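Local coordinates for acyl-CoA dehydrogenase family protein (Porphyromonas gingivalis, PDB 2OKU) that is the C-terminal helical domain of a flavoprotein that probably oxidises acyl-CoA with FAD, at residues Phe63-His74 and Glu105-Phe116. Numbering follows the deposited sequence.
Sequences FQARRLVEMTAH and EQEKIDSYVRAF
Ile109 drops into the hole formed by Arg67, Glu70, Met71 and His74, a knobs-into-holes fit between two antiparallel helices of the C-terminal acyl-CoA dehydrogenase domain, an all-helical bundle. The short axes approach to 9.5 Å, with their N-to-C directions 149° apart. The buried side is closely packed with Met71, Gln106 and Ile109. There Met71, modelled as selenomethionine, bends at chi2 (77°), which brings its SE to 3.9 Å from CB of Ile109 and its CE methyl against Gln106. The extended chain of Gln106 brings NE2 to within 2.9 Å of Met71 O, a nearly straight bond whose acceptor lies in the amide plane. NE2 also bonds Met41 O on helix 32-53, so one amide ties three helices together. Next to it, CB of Glu105 sits over one face of His74, 3.3 Å from NE2 of His74, while CD1 of Ile109 meets the imidazole edge; ND1 of His74 bonds Tyr98 OH of the second subunit.

On the more open side, the partly exposed Phe63, Arg67, Tyr112 and Phe116 take over. CE2 of Tyr112 lies over the centre of one face of the Arg67 guanidinium, the ring tilted 38° from it, while NH1 of Arg67 bonds Gln64 OE1. Phe63 and Phe116 form an offset stack, centroids 4.7 Å apart. A water links Gln64 to the Val113 carbonyl: it accepts from Gln64 NE2 and donates to Val113 O at 2.7 Å.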
loop_
_atom_site.group_PDB
_atom_site.type_symbol
_atom_site.label_atom_id
_atom_site.label_comp_id
_atom_site.label_asym_id
_atom_site.label_seq_id
_atom_site.Cartn_x
_atom_site.Cartn_y
_atom_site.Cartn_z
ATOM N N PHE A 63 6.549 -1.892 24.270
ATOM C CA PHE A 63 6.671 -0.491 23.822
ATOM C C PHE A 63 6.848 -0.380 22.286
ATOM O O PHE A 63 6.294 0.515 21.644
ATOM C CB PHE A 63 7.849 0.162 24.542
ATOM C CG PHE A 63 8.114 1.550 24.112
ATOM C CD1 PHE A 63 7.250 2.584 24.468
ATOM C CD2 PHE A 63 9.239 1.842 23.342
ATOM C CE1 PHE A 63 7.506 3.899 24.049
ATOM C CE2 PHE A 63 9.499 3.142 22.910
ATOM C CZ PHE A 63 8.641 4.177 23.264
ATOM N N GLN A 64 7.644 -1.290 21.729
ATOM C CA GLN A 64 7.990 -1.292 20.309
ATOM C C GLN A 64 7.050 -2.123 19.461
ATOM O O GLN A 64 7.196 -2.163 18.235
ATOM C CB GLN A 64 9.411 -1.821 20.115
ATOM C CG GLN A 64 10.533 -1.075 20.851
ATOM C CD GLN A 64 10.731 0.370 20.411
ATOM O OE1 GLN A 64 9.813 1.014 19.897
ATOM N NE2 GLN A 64 11.937 0.905 20.657
ATOM N N ALA A 65 6.085 -2.791 20.088
ATOM C CA ALA A 65 5.181 -3.714 19.364
ATOM C C ALA A 65 4.522 -3.143 18.122
ATOM O O ALA A 65 4.601 -3.744 17.047
ATOM C CB ALA A 65 4.101 -4.317 20.318
ATOM N N ARG A 66 3.869 -1.995 18.251
ATOM C CA ARG A 66 3.189 -1.388 17.122
ATOM C C ARG A 66 4.177 -1.026 15.997
ATOM O O ARG A 66 3.855 -1.191 14.823
ATOM C CB ARG A 66 2.427 -0.165 17.550
ATOM C CG ARG A 66 1.719 0.515 16.438
ATOM C CD ARG A 66 1.116 1.822 16.892
ATOM N NE ARG A 66 0.003 1.650 17.822
ATOM C CZ ARG A 66 -0.766 2.662 18.228
ATOM N NH1 ARG A 66 -0.523 3.895 17.774
ATOM N NH2 ARG A 66 -1.785 2.450 19.069
ATOM N N ARG A 67 5.379 -0.563 16.350
ATOM C CA ARG A 67 6.415 -0.288 15.322
ATOM C C ARG A 67 6.880 -1.552 14.577
ATOM O O ARG A 67 7.135 -1.516 13.365
ATOM C CB ARG A 67 7.617 0.424 15.945
ATOM C CG ARG A 67 7.319 1.844 16.259
ATOM C CD ARG A 67 8.482 2.507 16.972
ATOM N NE ARG A 67 7.965 3.727 17.473
ATOM C CZ ARG A 67 7.561 3.974 18.725
ATOM N NH1 ARG A 67 7.680 3.131 19.733
ATOM N NH2 ARG A 67 7.059 5.138 18.950
ATOM N N LEU A 68 6.964 -2.669 15.290
ATOM C CA LEU A 68 7.333 -3.931 14.649
ATOM C C LEU A 68 6.218 -4.409 13.724
ATOM O O LEU A 68 6.508 -4.937 12.655
ATOM C CB LEU A 68 7.669 -4.979 15.686
ATOM C CG LEU A 68 8.891 -4.671 16.575
ATOM C CD1 LEU A 68 9.081 -5.823 17.564
ATOM C CD2 LEU A 68 10.160 -4.404 15.734
ATOM N N VAL A 69 4.958 -4.230 14.140
ATOM C CA VAL A 69 3.819 -4.464 13.253
ATOM C C VAL A 69 3.928 -3.591 11.976
ATOM O O VAL A 69 3.868 -4.103 10.853
ATOM C CB VAL A 69 2.462 -4.224 13.938
ATOM C CG1 VAL A 69 1.328 -4.326 12.892
ATOM C CG2 VAL A 69 2.223 -5.182 15.118
ATOM N N GLU A 70 4.112 -2.283 12.149
ATOM C CA GLU A 70 4.256 -1.374 11.024
ATOM C C GLU A 70 5.407 -1.745 10.088
ATOM O O GLU A 70 5.252 -1.715 8.871
ATOM C CB GLU A 70 4.465 0.043 11.514
ATOM C CG GLU A 70 3.259 0.638 12.171
ATOM C CD GLU A 70 3.586 2.041 12.681
ATOM O OE1 GLU A 70 4.166 2.850 11.875
ATOM O OE2 GLU A 70 3.276 2.303 13.861
HETATM N N MSE A 71 6.549 -2.091 10.682
HETATM C CA MSE A 71 7.732 -2.479 9.939
HETATM C C MSE A 71 7.389 -3.660 9.019
HETATM O O MSE A 71 7.757 -3.700 7.832
HETATM C CB MSE A 71 8.846 -2.853 10.928
HETATM C CG MSE A 71 10.181 -3.090 10.288
HETATM SE SE MSE A 71 11.003 -1.324 9.844
HETATM C CE MSE A 71 12.658 -2.072 9.020
ATOM N N THR A 72 6.641 -4.612 9.565
ATOM C CA THR A 72 6.186 -5.750 8.802
ATOM C C THR A 72 5.167 -5.380 7.722
ATOM O O THR A 72 5.256 -5.888 6.591
ATOM C CB THR A 72 5.610 -6.852 9.756
ATOM O OG1 THR A 72 6.618 -7.223 10.723
ATOM C CG2 THR A 72 5.191 -8.077 8.946
ATOM N N ALA A 73 4.186 -4.557 8.088
ATOM C CA ALA A 73 3.138 -4.086 7.189
ATOM C C ALA A 73 3.732 -3.467 5.914
ATOM O O ALA A 73 3.263 -3.729 4.791
ATOM C CB ALA A 73 2.214 -3.067 7.913
ATOM N N HIS A 74 4.780 -2.658 6.054
ATOM C CA HIS A 74 5.391 -2.036 4.868
ATOM C C HIS A 74 5.872 -3.090 3.863
ATOM O O HIS A 74 5.638 -2.962 2.641
ATOM C CB HIS A 74 6.511 -1.054 5.251
ATOM C CG HIS A 74 6.008 0.132 5.995
ATOM N ND1 HIS A 74 5.065 0.982 5.464
ATOM C CD2 HIS A 74 6.274 0.583 7.239
ATOM C CE1 HIS A 74 4.751 1.895 6.369
ATOM N NE2 HIS A 74 5.499 1.697 7.442
ATOM N N GLU A 105 9.374 4.900 5.361
ATOM C CA GLU A 105 8.765 4.645 6.648
ATOM C C GLU A 105 9.490 3.563 7.419
ATOM O O GLU A 105 9.681 3.715 8.623
ATOM C CB GLU A 105 7.259 4.353 6.507
ATOM C CG GLU A 105 6.405 5.508 5.947
ATOM C CD GLU A 105 6.563 6.787 6.762
ATOM O OE1 GLU A 105 6.322 6.751 7.963
ATOM O OE2 GLU A 105 6.989 7.802 6.206
ATOM N N GLN A 106 9.967 2.521 6.734
ATOM C CA GLN A 106 10.770 1.493 7.370
ATOM C C GLN A 106 12.075 2.082 7.946
ATOM O O GLN A 106 12.521 1.701 9.014
ATOM C CB GLN A 106 11.123 0.376 6.399
ATOM C CG GLN A 106 10.067 -0.704 6.243
ATOM C CD GLN A 106 10.684 -2.014 5.769
ATOM O OE1 GLN A 106 11.683 -2.015 5.033
ATOM N NE2 GLN A 106 10.085 -3.141 6.179
ATOM N N GLU A 107 12.674 3.013 7.218
ATOM C CA GLU A 107 13.925 3.609 7.647
ATOM C C GLU A 107 13.723 4.432 8.938
ATOM O O GLU A 107 14.504 4.336 9.865
ATOM C CB GLU A 107 14.504 4.471 6.531
ATOM C CG GLU A 107 15.799 5.176 6.855
ATOM C CD GLU A 107 16.915 4.319 7.455
ATOM O OE1 GLU A 107 17.129 3.177 6.998
ATOM O OE2 GLU A 107 17.629 4.826 8.358
ATOM N N LYS A 108 12.643 5.193 8.996
ATOM C CA LYS A 108 12.306 5.987 10.186
ATOM C C LYS A 108 12.118 5.074 11.424
ATOM O O LYS A 108 12.646 5.333 12.514
ATOM C CB LYS A 108 11.029 6.791 9.932
ATOM C CG LYS A 108 11.142 7.974 8.931
ATOM C CD LYS A 108 9.717 8.485 8.693
ATOM C CE LYS A 108 9.632 9.524 7.646
ATOM N NZ LYS A 108 8.233 10.012 7.469
ATOM N N ILE A 109 11.411 3.975 11.216
ATOM C CA ILE A 109 11.166 3.009 12.282
ATOM C C ILE A 109 12.474 2.347 12.702
ATOM O O ILE A 109 12.799 2.307 13.882
ATOM C CB ILE A 109 10.151 1.915 11.898
ATOM C CG1 ILE A 109 8.764 2.498 11.585
ATOM C CG2 ILE A 109 10.077 0.858 13.049
ATOM C CD1 ILE A 109 7.807 1.550 10.804
ATOM N N ASP A 110 13.220 1.818 11.736
ATOM C CA ASP A 110 14.495 1.147 12.033
ATOM C C ASP A 110 15.475 2.049 12.838
ATOM O O ASP A 110 16.035 1.622 13.833
ATOM C CB ASP A 110 15.155 0.717 10.718
ATOM C CG ASP A 110 16.350 -0.160 10.949
ATOM O OD1 ASP A 110 16.154 -1.320 11.293
ATOM O OD2 ASP A 110 17.475 0.328 10.779
ATOM N N SER A 111 15.644 3.284 12.387
ATOM C CA SER A 111 16.493 4.291 13.037
ATOM C C SER A 111 16.049 4.582 14.490
ATOM O O SER A 111 16.853 4.531 15.422
ATOM C CB SER A 111 16.509 5.556 12.176
ATOM O OG SER A 111 17.283 6.576 12.791
ATOM N N TYR A 112 14.756 4.833 14.661
ATOM C CA TYR A 112 14.182 5.081 15.974
ATOM C C TYR A 112 14.370 3.926 16.933
ATOM O O TYR A 112 14.861 4.110 18.038
ATOM C CB TYR A 112 12.685 5.431 15.880
ATOM C CG TYR A 112 12.082 5.580 17.284
ATOM C CD1 TYR A 112 12.145 6.798 17.947
ATOM C CD2 TYR A 112 11.500 4.511 17.919
ATOM C CE1 TYR A 112 11.623 6.953 19.237
ATOM C CE2 TYR A 112 10.955 4.645 19.209
ATOM C CZ TYR A 112 11.031 5.883 19.852
ATOM O OH TYR A 112 10.509 6.036 21.115
ATOM N N VAL A 113 13.971 2.728 16.509
ATOM C CA VAL A 113 14.046 1.537 17.359
ATOM C C VAL A 113 15.480 1.188 17.746
ATOM O O VAL A 113 15.760 0.844 18.914
ATOM C CB VAL A 113 13.330 0.339 16.700
ATOM C CG1 VAL A 113 13.577 -0.970 17.482
ATOM C CG2 VAL A 113 11.833 0.664 16.568
ATOM N N ARG A 114 16.387 1.296 16.782
ATOM C CA ARG A 114 17.796 1.003 17.029
ATOM C C ARG A 114 18.511 2.052 17.901
ATOM O O ARG A 114 19.479 1.723 18.585
ATOM C CB ARG A 114 18.520 0.782 15.696
ATOM C CG ARG A 114 18.114 -0.564 15.056
ATOM C CD ARG A 114 18.831 -0.810 13.731
ATOM N NE ARG A 114 18.326 -2.030 13.100
ATOM C CZ ARG A 114 18.766 -3.251 13.383
ATOM N NH1 ARG A 114 19.744 -3.420 14.263
ATOM N NH2 ARG A 114 18.256 -4.304 12.760
ATOM N N ALA A 115 18.039 3.288 17.873
ATOM C CA ALA A 115 18.618 4.370 18.685
ATOM C C ALA A 115 17.991 4.444 20.081
ATOM O O ALA A 115 18.498 5.130 20.960
ATOM C CB ALA A 115 18.486 5.683 17.984
ATOM N N PHE A 116 16.888 3.738 20.287
ATOM C CA PHE A 116 16.119 3.882 21.516
ATOM C C PHE A 116 16.850 3.246 22.696
ATOM O O PHE A 116 17.288 2.115 22.623
ATOM C CB PHE A 116 14.721 3.270 21.347
ATOM C CG PHE A 116 13.830 3.475 22.530
ATOM C CD1 PHE A 116 13.220 4.700 22.745
ATOM C CD2 PHE A 116 13.613 2.454 23.445
ATOM C CE1 PHE A 116 12.392 4.912 23.870
ATOM C CE2 PHE A 116 12.777 2.656 24.566
ATOM C CZ PHE A 116 12.176 3.886 24.770
HETATM O O HOH W 1 14.448 -0.465 20.871
#